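Local structure of tRNA (adenine(58)-N(1))-methyltransferase TrmI (Thermus thermophilus, 2PWY) at residues A[220-225]-A[247-252]; A[179-184]-A[209-214]; A[97-102]-A[164-169]. The protein catalyses the S-adenosyl-L-methionine-dependent methylation of adenosine 58 in tRNA to N(1)-methyladenosine, and is required for growth at extreme temperatures. All blocks are in the same frame, centred on the assembly; numbering follows the deposited sequence.

Interaction 1 of 3, residues A[220-225]-A[247-252]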
ATOM      1  N   ARG A 220       7.230   2.074 -17.996  1.00 10.39           N
ATOM      2  CA  ARG A 220       6.780   1.883 -16.607  1.00 10.22           C
ATOM      3  C   ARG A 220       7.186   3.040 -15.723  1.00  9.89           C
ATOM      4  O   ARG A 220       8.274   3.607 -15.853  1.00  9.52           O
ATOM      5  CB  ARG A 220       7.390   0.625 -15.957  1.00 11.08           C
ATOM      6  CG  ARG A 220       7.434  -0.616 -16.808  1.00 12.45           C
ATOM      7  CD  ARG A 220       6.129  -1.412 -16.714  1.00 15.89           C
ATOM      8  NE  ARG A 220       6.003  -2.215 -15.489  1.00 16.17           N
ATOM      9  CZ  ARG A 220       6.527  -3.432 -15.314  1.00 17.54           C
ATOM     10  NH1 ARG A 220       7.261  -4.009 -16.263  1.00 16.50           N
ATOM     11  NH2 ARG A 220       6.325  -4.076 -14.177  1.00 16.86           N
ATOM     12  N   VAL A 221       6.283   3.378 -14.813  1.00  9.53           N
ATOM     13  CA  VAL A 221       6.613   4.173 -13.649  1.00  9.51           C
ATOM     14  C   VAL A 221       6.016   3.408 -12.474  1.00  9.86           C
ATOM     15  O   VAL A 221       4.808   3.179 -12.425  1.00  9.87           O
ATOM     16  CB  VAL A 221       6.040   5.592 -13.715  1.00  9.11           C
ATOM     17  CG1 VAL A 221       6.241   6.311 -12.346  1.00  9.12           C
ATOM     18  CG2 VAL A 221       6.686   6.391 -14.854  1.00  9.53           C
ATOM     19  N   LEU A 222       6.858   2.969 -11.548  1.00 10.03           N
ATOM     20  CA  LEU A 222       6.319   2.196 -10.434  1.00 10.64           C
ATOM     21  C   LEU A 222       6.989   2.451  -9.100  1.00 10.14           C
ATOM     22  O   LEU A 222       8.093   3.008  -9.040  1.00 10.16           O
ATOM     23  CB  LEU A 222       6.285   0.705 -10.768  1.00 11.60           C
ATOM     24  CG  LEU A 222       7.606  -0.018 -11.016  1.00 12.44           C
ATOM     25  CD1 LEU A 222       8.114  -0.510  -9.703  1.00 16.96           C
ATOM     26  CD2 LEU A 222       7.391  -1.202 -11.950  1.00 16.83           C
ATOM     27  N   GLU A 223       6.276   2.066  -8.046  1.00  9.32           N
ATOM     28  CA  GLU A 223       6.784   2.072  -6.687  1.00  9.87           C
ATOM     29  C   GLU A 223       6.802   0.641  -6.181  1.00  9.54           C
ATOM     30  O   GLU A 223       5.770  -0.055  -6.198  1.00  9.52           O
ATOM     31  CB  GLU A 223       5.856   2.858  -5.755  1.00 10.03           C
ATOM     32  CG  GLU A 223       5.553   4.266  -6.148  1.00 12.04           C
ATOM     33  CD  GLU A 223       4.476   4.847  -5.266  1.00 14.39           C
ATOM     34  OE1 GLU A 223       3.458   5.335  -5.802  1.00 11.90           O
ATOM     35  OE2 GLU A 223       4.641   4.777  -4.025  1.00 15.91           O
ATOM     36  N   VAL A 224       7.971   0.211  -5.725  1.00  9.65           N
ATOM     37  CA  VAL A 224       8.137  -1.097  -5.115  1.00  9.82           C
ATOM     38  C   VAL A 224       7.874  -0.960  -3.619  1.00  9.70           C
ATOM     39  O   VAL A 224       8.408  -0.062  -2.961  1.00  9.91           O
ATOM     40  CB  VAL A 224       9.568  -1.665  -5.373  1.00  9.25           C
ATOM     41  CG1 VAL A 224       9.768  -3.000  -4.682  1.00 11.12           C
ATOM     42  CG2 VAL A 224       9.826  -1.813  -6.878  1.00 10.13           C
ATOM     43  N   GLY A 225       7.023  -1.834  -3.098  1.00  9.36           N
ATOM     44  CA  GLY A 225       6.803  -1.931  -1.665  1.00 10.61           C
ATOM     45  C   GLY A 225       7.055  -3.349  -1.206  1.00 10.49           C
ATOM     46  O   GLY A 225       6.553  -4.312  -1.814  1.00 10.33           O
ATOM     47  N   ALA A 247      12.187   5.313  -3.592  1.00 13.95           N
ATOM     48  CA  ALA A 247      12.192   5.974  -4.886  1.00 12.88           C
ATOM     49  C   ALA A 247      11.203   5.343  -5.857  1.00 12.15           C
ATOM     50  O   ALA A 247      10.745   4.218  -5.650  1.00 12.67           O
ATOM     51  CB  ALA A 247      13.607   5.951  -5.498  1.00 13.50           C
ATOM     52  N   PHE A 248      10.886   6.095  -6.907  1.00 10.05           N
ATOM     53  CA  PHE A 248      10.176   5.581  -8.054  1.00  9.27           C
ATOM     54  C   PHE A 248      11.156   4.949  -9.021  1.00  8.82           C
ATOM     55  O   PHE A 248      12.299   5.391  -9.113  1.00  9.24           O
ATOM     56  CB  PHE A 248       9.458   6.731  -8.758  1.00  8.68           C
ATOM     57  CG  PHE A 248       8.476   7.428  -7.879  1.00  8.67           C
ATOM     58  CD1 PHE A 248       7.185   6.939  -7.767  1.00  8.94           C
ATOM     59  CD2 PHE A 248       8.849   8.546  -7.135  1.00  9.67           C
ATOM     60  CE1 PHE A 248       6.257   7.557  -6.923  1.00  9.46           C
ATOM     61  CE2 PHE A 248       7.919   9.188  -6.302  1.00 10.56           C
ATOM     62  CZ  PHE A 248       6.636   8.685  -6.190  1.00 10.55           C
ATOM     63  N   LEU A 249      10.691   3.931  -9.742  1.00  8.41           N
ATOM     64  CA  LEU A 249      11.461   3.345 -10.841  1.00  8.25           C
ATOM     65  C   LEU A 249      10.800   3.726 -12.155  1.00  8.66           C
ATOM     66  O   LEU A 249       9.579   3.577 -12.320  1.00  8.83           O
ATOM     67  CB  LEU A 249      11.531   1.815 -10.714  1.00  7.91           C
ATOM     68  CG  LEU A 249      12.087   1.227  -9.412  1.00 10.10           C
ATOM     69  CD1 LEU A 249      12.196  -0.282  -9.525  1.00  9.80           C
ATOM     70  CD2 LEU A 249      13.431   1.827  -9.100  1.00 10.93           C
ATOM     71  N   VAL A 250      11.604   4.220 -13.087  1.00  8.39           N
ATOM     72  CA  VAL A 250      11.127   4.651 -14.399  1.00  8.21           C
ATOM     73  C   VAL A 250      11.828   3.802 -15.468  1.00  8.71           C
ATOM     74  O   VAL A 250      13.064   3.821 -15.560  1.00  9.07           O
ATOM     75  CB  VAL A 250      11.434   6.150 -14.652  1.00  8.34           C
ATOM     76  CG1 VAL A 250      10.937   6.554 -16.032  1.00  9.14           C
ATOM     77  CG2 VAL A 250      10.800   7.044 -13.561  1.00  8.11           C
ATOM     78  N   ALA A 251      11.041   3.057 -16.249  1.00  8.28           N
ATOM     79  CA  ALA A 251      11.578   2.181 -17.293  1.00  8.19           C
ATOM     80  C   ALA A 251      11.264   2.772 -18.662  1.00  8.14           C
ATOM     81  O   ALA A 251      10.112   3.103 -18.962  1.00  9.24           O
ATOM     82  CB  ALA A 251      10.994   0.760 -17.193  1.00  7.74           C
ATOM     83  N   LEU A 252      12.296   2.897 -19.485  1.00  8.21           N
ATOM     84  CA  LEU A 252      12.157   3.357 -20.867  1.00  8.89           C
ATOM     85  C   LEU A 252      12.622   2.250 -21.787  1.00  9.56           C
ATOM     86  O   LEU A 252      13.597   1.563 -21.466  1.00 10.39           O
ATOM     87  CB  LEU A 252      13.046   4.595 -21.104  1.00  9.67           C
ATOM     88  CG  LEU A 252      12.923   5.764 -20.114  1.00  9.55           C
ATOM     89  CD1 LEU A 252      13.996   6.816 -20.428  1.00 12.21           C
ATOM     90  CD2 LEU A 252      11.555   6.366 -20.193  1.00 11.42           C
TER
HETATM   91  O   HOH W   1      10.366   1.612  -6.061  1.00 14.75           O

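Interaction 2 of 3, residues A[179-184]-A[209-214]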
ATOM      1  N   LYS A 179      20.419  14.331 -18.131  1.00 12.16           N
ATOM      2  CA  LYS A 179      21.734  14.714 -18.657  1.00 12.26           C
ATOM      3  C   LYS A 179      22.513  13.593 -19.345  1.00 11.79           C
ATOM      4  O   LYS A 179      23.438  13.865 -20.112  1.00 11.44           O
ATOM      5  CB  LYS A 179      22.595  15.331 -17.557  1.00 12.95           C
ATOM      6  CG  LYS A 179      22.085  16.665 -17.049  1.00 14.42           C
ATOM      7  CD  LYS A 179      23.130  17.316 -16.145  1.00 19.10           C
ATOM      8  CE  LYS A 179      22.600  18.547 -15.441  1.00 21.14           C
ATOM      9  NZ  LYS A 179      21.778  19.418 -16.310  1.00 24.39           N
ATOM     10  N   VAL A 180      22.151  12.338 -19.067  1.00 11.45           N
ATOM     11  CA  VAL A 180      22.876  11.174 -19.605  1.00 11.54           C
ATOM     12  C   VAL A 180      22.065  10.385 -20.644  1.00 11.73           C
ATOM     13  O   VAL A 180      22.490   9.310 -21.096  1.00 11.83           O
ATOM     14  CB  VAL A 180      23.414  10.223 -18.468  1.00 11.53           C
ATOM     15  CG1 VAL A 180      24.272  10.989 -17.485  1.00 12.20           C
ATOM     16  CG2 VAL A 180      22.274   9.493 -17.732  1.00 12.33           C
ATOM     17  N   LEU A 181      20.904  10.913 -21.021  1.00 10.78           N
ATOM     18  CA  LEU A 181      20.004  10.209 -21.946  1.00 11.16           C
ATOM     19  C   LEU A 181      20.587  10.079 -23.357  1.00 11.34           C
ATOM     20  O   LEU A 181      20.365   9.086 -24.040  1.00 10.63           O
ATOM     21  CB  LEU A 181      18.640  10.889 -22.013  1.00 11.38           C
ATOM     22  CG  LEU A 181      17.712  10.704 -20.806  1.00 10.80           C
ATOM     23  CD1 LEU A 181      16.412  11.455 -21.051  1.00 11.57           C
ATOM     24  CD2 LEU A 181      17.442   9.216 -20.492  1.00 10.93           C
ATOM     25  N   GLU A 182      21.309  11.096 -23.804  1.00 11.39           N
ATOM     26  CA  GLU A 182      21.971  11.027 -25.106  1.00 12.34           C
ATOM     27  C   GLU A 182      22.978   9.855 -25.144  1.00 11.54           C
ATOM     28  O   GLU A 182      22.964   9.024 -26.062  1.00 11.67           O
ATOM     29  CB  GLU A 182      22.659  12.356 -25.407  1.00 11.89           C
ATOM     30  CG  GLU A 182      23.316  12.395 -26.800  1.00 14.45           C
ATOM     31  CD  GLU A 182      23.994  13.724 -27.086  1.00 16.08           C
ATOM     32  OE1 GLU A 182      23.454  14.786 -26.700  1.00 23.18           O
ATOM     33  OE2 GLU A 182      25.075  13.710 -27.707  1.00 22.32           O
ATOM     34  N   LYS A 183      23.836   9.792 -24.135  1.00 11.15           N
ATOM     35  CA  LYS A 183      24.815   8.710 -24.036  1.00 11.59           C
ATOM     36  C   LYS A 183      24.135   7.345 -23.859  1.00 11.03           C
ATOM     37  O   LYS A 183      24.523   6.360 -24.508  1.00 10.70           O
ATOM     38  CB  LYS A 183      25.792   8.985 -22.887  1.00 11.59           C
ATOM     39  CG  LYS A 183      27.032   8.111 -22.883  1.00 15.11           C
ATOM     40  CD  LYS A 183      27.952   8.377 -24.076  1.00 17.95           C
ATOM     41  CE  LYS A 183      28.521   9.784 -24.050  1.00 19.75           C
ATOM     42  NZ  LYS A 183      29.615   9.986 -25.028  1.00 21.35           N
ATOM     43  N   ALA A 184      23.123   7.284 -22.986  1.00 10.64           N
ATOM     44  CA  ALA A 184      22.364   6.036 -22.781  1.00 10.49           C
ATOM     45  C   ALA A 184      21.661   5.549 -24.046  1.00 10.16           C
ATOM     46  O   ALA A 184      21.675   4.357 -24.331  1.00  9.65           O
ATOM     47  CB  ALA A 184      21.349   6.198 -21.635  1.00 10.76           C
ATOM     48  N   ARG A 209       9.457  13.914 -19.447  1.00 10.94           N
ATOM     49  CA  ARG A 209       9.473  14.982 -20.461  1.00 11.47           C
ATOM     50  C   ARG A 209      10.787  14.993 -21.244  1.00 11.55           C
ATOM     51  O   ARG A 209      10.774  15.071 -22.477  1.00 12.26           O
ATOM     52  CB  ARG A 209       9.196  16.347 -19.821  1.00 11.51           C
ATOM     53  N   ALA A 210      11.914  14.863 -20.544  1.00 11.60           N
ATOM     54  CA  ALA A 210      13.238  14.851 -21.183  1.00 11.47           C
ATOM     55  C   ALA A 210      13.412  13.691 -22.169  1.00 11.94           C
ATOM     56  O   ALA A 210      14.029  13.855 -23.219  1.00 12.08           O
ATOM     57  CB  ALA A 210      14.333  14.821 -20.133  1.00 11.95           C
ATOM     58  N   ALA A 211      12.843  12.532 -21.834  1.00 11.94           N
ATOM     59  CA  ALA A 211      12.957  11.338 -22.677  1.00 12.39           C
ATOM     60  C   ALA A 211      12.200  11.495 -23.996  1.00 12.54           C
ATOM     61  O   ALA A 211      12.460  10.761 -24.951  1.00 12.99           O
ATOM     62  CB  ALA A 211      12.476  10.122 -21.922  1.00 12.24           C
ATOM     63  N   GLU A 212      11.280  12.459 -24.051  1.00 12.73           N
ATOM     64  CA  GLU A 212      10.574  12.769 -25.298  1.00 13.61           C
ATOM     65  C   GLU A 212      11.460  13.460 -26.344  1.00 13.29           C
ATOM     66  O   GLU A 212      11.028  13.666 -27.481  1.00 13.77           O
ATOM     67  CB  GLU A 212       9.303  13.574 -25.009  1.00 14.00           C
ATOM     68  CG  GLU A 212       8.233  12.728 -24.322  1.00 15.04           C
ATOM     69  CD  GLU A 212       7.109  13.541 -23.724  1.00 18.78           C
ATOM     70  OE1 GLU A 212       6.977  14.737 -24.072  1.00 20.99           O
ATOM     71  OE2 GLU A 212       6.348  12.966 -22.920  1.00 19.58           O
ATOM     72  N   ALA A 213      12.692  13.805 -25.959  1.00 13.14           N
ATOM     73  CA  ALA A 213      13.677  14.365 -26.885  1.00 12.79           C
ATOM     74  C   ALA A 213      14.706  13.317 -27.342  1.00 12.56           C
ATOM     75  O   ALA A 213      15.711  13.643 -27.995  1.00 12.91           O
ATOM     76  CB  ALA A 213      14.366  15.573 -26.249  1.00 13.49           C
ATOM     77  N   HIS A 214      14.449  12.053 -27.006  1.00 11.32           N
ATOM     78  CA  HIS A 214      15.384  10.965 -27.299  1.00 11.16           C
ATOM     79  C   HIS A 214      14.646   9.739 -27.832  1.00 10.62           C
ATOM     80  O   HIS A 214      13.427   9.647 -27.673  1.00 11.23           O
ATOM     81  CB  HIS A 214      16.172  10.618 -26.030  1.00 10.78           C
ATOM     82  CG  HIS A 214      16.960  11.768 -25.491  1.00 12.42           C
ATOM     83  ND1 HIS A 214      18.210  12.101 -25.966  1.00 14.37           N
ATOM     84  CD2 HIS A 214      16.661  12.688 -24.542  1.00 12.55           C
ATOM     85  CE1 HIS A 214      18.652  13.170 -25.330  1.00 14.54           C
ATOM     86  NE2 HIS A 214      17.736  13.539 -24.452  1.00 15.22           N
TER

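Interaction 3 of 3, residues A[97-102]-A[164-169]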
ATOM      1  N   GLY A  97      25.724 -13.138 -18.855  1.00 10.03           N
ATOM      2  CA  GLY A  97      26.463 -12.847 -20.079  1.00 10.41           C
ATOM      3  C   GLY A  97      26.180 -11.468 -20.627  1.00 10.93           C
ATOM      4  O   GLY A  97      26.875 -11.001 -21.544  1.00 11.76           O
ATOM      5  N   MET A  98      25.153 -10.806 -20.087  1.00 10.20           N
ATOM      6  CA  MET A  98      24.778  -9.484 -20.580  1.00 10.32           C
ATOM      7  C   MET A  98      25.750  -8.392 -20.137  1.00  9.94           C
ATOM      8  O   MET A  98      26.511  -8.579 -19.184  1.00  9.92           O
ATOM      9  CB  MET A  98      23.355  -9.132 -20.158  1.00 10.32           C
ATOM     10  CG  MET A  98      22.297  -9.820 -21.007  1.00 10.84           C
ATOM     11  SD  MET A  98      20.631  -9.327 -20.544  1.00 11.81           S
ATOM     12  CE  MET A  98      19.629 -10.417 -21.557  1.00 13.19           C
ATOM     13  N   ARG A  99      25.678  -7.252 -20.823  1.00  9.71           N
ATOM     14  CA  ARG A  99      26.530  -6.099 -20.538  1.00  9.55           C
ATOM     15  C   ARG A  99      25.619  -4.949 -20.132  1.00  9.62           C
ATOM     16  O   ARG A  99      24.749  -4.542 -20.905  1.00 10.48           O
ATOM     17  CB  ARG A  99      27.351  -5.741 -21.773  1.00 10.09           C
ATOM     18  CG  ARG A  99      28.187  -6.901 -22.287  1.00 13.47           C
ATOM     19  CD  ARG A  99      28.896  -6.579 -23.599  1.00 16.41           C
ATOM     20  NE  ARG A  99      30.192  -5.926 -23.393  1.00 21.29           N
ATOM     21  CZ  ARG A  99      30.423  -4.641 -23.639  1.00 23.11           C
ATOM     22  NH1 ARG A  99      29.445  -3.876 -24.099  1.00 23.86           N
ATOM     23  NH2 ARG A  99      31.632  -4.118 -23.440  1.00 23.98           N
ATOM     24  N   VAL A 100      25.807  -4.453 -18.913  1.00  9.05           N
ATOM     25  CA  VAL A 100      24.938  -3.409 -18.377  1.00  8.46           C
ATOM     26  C   VAL A 100      25.737  -2.158 -18.025  1.00  8.62           C
ATOM     27  O   VAL A 100      26.800  -2.243 -17.412  1.00  8.05           O
ATOM     28  CB  VAL A 100      24.100  -3.927 -17.168  1.00  8.02           C
ATOM     29  CG1 VAL A 100      24.997  -4.416 -16.009  1.00  9.24           C
ATOM     30  CG2 VAL A 100      23.111  -2.863 -16.692  1.00  7.87           C
ATOM     31  N   LEU A 101      25.201  -1.010 -18.426  1.00  8.43           N
ATOM     32  CA  LEU A 101      25.811   0.284 -18.139  1.00  8.80           C
ATOM     33  C   LEU A 101      25.181   0.843 -16.868  1.00  9.27           C
ATOM     34  O   LEU A 101      23.954   0.810 -16.714  1.00 10.45           O
ATOM     35  CB  LEU A 101      25.553   1.237 -19.307  1.00  8.88           C
ATOM     36  CG  LEU A 101      26.225   2.611 -19.275  1.00  8.28           C
ATOM     37  CD1 LEU A 101      27.748   2.502 -19.363  1.00  7.99           C
ATOM     38  CD2 LEU A 101      25.641   3.477 -20.428  1.00  8.46           C
ATOM     39  N   GLU A 102      26.017   1.368 -15.973  1.00  9.13           N
ATOM     40  CA  GLU A 102      25.534   1.926 -14.716  1.00  8.43           C
ATOM     41  C   GLU A 102      26.128   3.288 -14.409  1.00  8.46           C
ATOM     42  O   GLU A 102      27.329   3.495 -14.573  1.00  8.36           O
ATOM     43  CB  GLU A 102      25.864   0.995 -13.529  1.00  8.12           C
ATOM     44  CG  GLU A 102      25.395   1.573 -12.187  1.00  8.86           C
ATOM     45  CD  GLU A 102      25.911   0.829 -10.947  1.00  8.95           C
ATOM     46  OE1 GLU A 102      27.054   0.314 -10.950  1.00 11.05           O
ATOM     47  OE2 GLU A 102      25.149   0.771  -9.952  1.00 10.70           O
ATOM     48  N   GLU A 164      28.286   1.976 -29.586  1.00 12.71           N
ATOM     49  CA  GLU A 164      26.855   2.068 -29.875  1.00 13.26           C
ATOM     50  C   GLU A 164      26.163   0.697 -29.844  1.00 12.20           C
ATOM     51  O   GLU A 164      26.673  -0.284 -30.379  1.00 11.61           O
ATOM     52  CB  GLU A 164      26.619   2.739 -31.231  1.00 13.25           C
ATOM     53  CG  GLU A 164      25.150   2.804 -31.641  1.00 14.05           C
ATOM     54  CD  GLU A 164      24.924   3.604 -32.914  1.00 16.65           C
ATOM     55  OE1 GLU A 164      23.957   3.294 -33.638  1.00 21.77           O
ATOM     56  OE2 GLU A 164      25.710   4.535 -33.199  1.00 20.03           O
ATOM     57  N   ALA A 165      24.994   0.654 -29.211  1.00 11.81           N
ATOM     58  CA  ALA A 165      24.161  -0.556 -29.199  1.00 12.13           C
ATOM     59  C   ALA A 165      24.938  -1.779 -28.693  1.00 11.80           C
ATOM     60  O   ALA A 165      24.751  -2.899 -29.192  1.00 13.21           O
ATOM     61  CB  ALA A 165      23.558  -0.817 -30.593  1.00 12.00           C
ATOM     62  N   ALA A 166      25.810  -1.561 -27.708  1.00 11.54           N
ATOM     63  CA  ALA A 166      26.632  -2.638 -27.146  1.00 11.02           C
ATOM     64  C   ALA A 166      26.127  -3.131 -25.791  1.00 10.75           C
ATOM     65  O   ALA A 166      26.580  -4.159 -25.299  1.00 11.12           O
ATOM     66  CB  ALA A 166      28.108  -2.212 -27.046  1.00 11.34           C
ATOM     67  N   TYR A 167      25.177  -2.404 -25.211  1.00  9.79           N
ATOM     68  CA  TYR A 167      24.700  -2.700 -23.856  1.00 10.12           C
ATOM     69  C   TYR A 167      23.280  -3.231 -23.851  1.00  9.82           C
ATOM     70  O   TYR A 167      22.411  -2.760 -24.606  1.00  9.76           O
ATOM     71  CB  TYR A 167      24.828  -1.455 -22.972  1.00  9.93           C
ATOM     72  CG  TYR A 167      26.274  -1.037 -22.815  1.00 10.58           C
ATOM     73  CD1 TYR A 167      27.028  -1.484 -21.728  1.00 12.73           C
ATOM     74  CD2 TYR A 167      26.912  -0.258 -23.796  1.00 10.95           C
ATOM     75  CE1 TYR A 167      28.380  -1.136 -21.592  1.00 12.14           C
ATOM     76  CE2 TYR A 167      28.256   0.109 -23.671  1.00 11.04           C
ATOM     77  CZ  TYR A 167      28.977  -0.333 -22.560  1.00 12.28           C
ATOM     78  OH  TYR A 167      30.296   0.023 -22.434  1.00 13.85           O
ATOM     79  N   ASP A 168      23.064  -4.208 -22.975  1.00  9.19           N
ATOM     80  CA  ASP A 168      21.802  -4.919 -22.866  1.00  9.05           C
ATOM     81  C   ASP A 168      20.809  -4.219 -21.932  1.00  8.87           C
ATOM     82  O   ASP A 168      19.622  -4.558 -21.915  1.00  9.33           O
ATOM     83  CB  ASP A 168      22.047  -6.361 -22.427  1.00  9.25           C
ATOM     84  CG  ASP A 168      22.914  -7.113 -23.420  1.00 10.78           C
ATOM     85  OD1 ASP A 168      22.452  -7.341 -24.567  1.00 11.71           O
ATOM     86  OD2 ASP A 168      24.076  -7.432 -23.075  1.00 10.64           O
ATOM     87  N   GLY A 169      21.296  -3.219 -21.208  1.00  8.49           N
ATOM     88  CA  GLY A 169      20.468  -2.492 -20.241  1.00  7.58           C
ATOM     89  C   GLY A 169      21.267  -1.314 -19.741  1.00  7.30           C
ATOM     90  O   GLY A 169      22.506  -1.307 -19.837  1.00  7.44           O
TER
HETATM   91  O   HOH W   2      31.343  -1.960 -25.119  1.00 22.74           O

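Interaction 1 of 3, residues A[220-225]-A[247-252]
Residues 220-225 and 248-252 pair as antiparallel neighbours in the mixed sheet of the catalytic domain, where strand 248-254 lies between strands 192-198 and 216-232. Two hydrogen-bonded pairs, Arg220 with Ala251 and Leu222 with Leu249, each exchange two N-H...O=C bonds; Leu249 N to Leu222 O, 2.8 Å, is almost straight at 175°. Beyond this ladder one water links Val224 N to Ala247 O. On the face bearing Leu222 and Leu249, Leu249 CD1 lies 3.9 Å from Val224 CG2 and 4.1 Å from Leu222 CD1; helix 82-91 packs here. Small Ala251 leaves room for Arg220, whose bent chain turns away to salt bridges with Glu67 and Glu228 of the second subunit. On the other face, with Val221, Glu223 runs beside Phe248, Glu223 CG 3.5 Å from Phe248 CE1, while its carboxylate meets Trp229 of the second subunit and Arg227 of the third. Replacing Glu223 with alanine is likely to cost that Arg227 a charge partner and that Trp229 an acceptor, and open a gap beside Phe248. Strand 216-232 also carries the sheet into the second subunit. An antiparallel strand inserted between the fifth and sixth strands of an otherwise parallel sheet marks the class I methyltransferase fold.

Interaction 2 of 3, residues A[179-184]-A[209-214]
The first turn of helix 181-187 faces the last part of helix 201-211 and the type I turn from Ala211 to His214, the nearest pair of CA atoms being those of Glu182 and His214, 6.9 Å apart. On one side Val180 takes the N-cap position, and its carbonyl receives Ala184 N; on the other, His214 N bonds to Ala211 O, closing the turn that brings the imidazole back towards the neighbouring helix. The contact is made by side chains, and Leu181 is its main element. Its CB stands over the centre of the His214 ring, 3.7 Å from the centroid and 14° off the normal, a CH-pi contact. The His214 ring is set for this with CG anti to its carbonyl carbon (chi1 -60°), and the two side chains cross at about a right angle. Leu181 CD1 touches the ring at CD2 and goes on to the backbone of the neighbouring helix, 3.8 Å from Ala211 N, and lies 4.1 Å from Ala210 CB and 4.2 Å from Ala211 CB. Alanines suit these two places because a short side chain lets the leucine branch come close. Towards the surface, Glu182 meets the imidazole mainly through its backbone, with N 3.7 Å from His214 CE1, and its polar chain extends outward. Leu181 also packs on Leu194 of strand 192-198, and Val180 touches the bound S-adenosyl-L-homocysteine. Two helices on one face of a mainly parallel sheet, each the helix of a beta-alpha-beta crossover, are characteristic of the Rossmann-like methyltransferase fold.

Interaction 3 of 3, residues A[97-102]-A[164-169]
Hydrogen bonds carry the meeting of Arg99 with Asp168, where 164-169 turns a corner and meets 97-102 nearly at right angles. Arg99 N donates at 2.8 Å to Asp168 OD2, which receives it on its anti lone pair, and Asp168 N returns a 2.7 Å bond to Arg99 O, so carboxylate and backbone N-H of Asp168 hold both backbone polar atoms of Arg99. The other carboxylate oxygen, OD1, is salt-bridged to Lys189. Two residues on, Leu101 N binds Gly169 O at 3.1 Å. Arg99 also sends NH1 to Ala166 O; the acceptor lies close to the guanidinium plane, although the donor stands well above the carbonyl plane. Cation-pi contact comes next: the bend at chi3 (87°) swings the guanidinium over one face of the Tyr167 ring, CZ 4.9 Å from the centroid. Arg99 NH2 gives a bond to a water that is weakly linked to Tyr167 OH, a hydroxyl bound to Glu125. Apolar packing completes the joint. Leu101 CD1 lies over the rim of the opposite ring face, and its CB is 3.9 Å from Tyr167 CD1, while Met98 CB and CG pack against the Asp168 carboxylate. Gly169 N is buried without a partner, while a CB on this glycine would sit near Val100 CG2. Beyond the corner, strands 99-103 and 167-173 run on as parallel neighbours at the centre of the Rossmann-like sheet of class I methyltransferases.

After the N-terminal domain and helices 66-72 and 82-91, the chain lays down strand 99-103 and returns after 61 intervening residues at 164-169, so interaction 3 closes a loop holding two further strands of the sheet and the helices 109-118 and 131-144. Interaction 2 follows, joining 179-184 to 209-214 around strand 192-198. Interaction 1 comes last and closes the excursion from 220-225 to 247-252. The three loops lie in series, and none nests in or crosses another. Interactions 1 and 3 both belong to the large mixed sheet, while interaction 2 joins helices packed on it. Interactions 1 and 2 touch directly, Leu252 CD1 lying 3.9 Å from Ala211 CB.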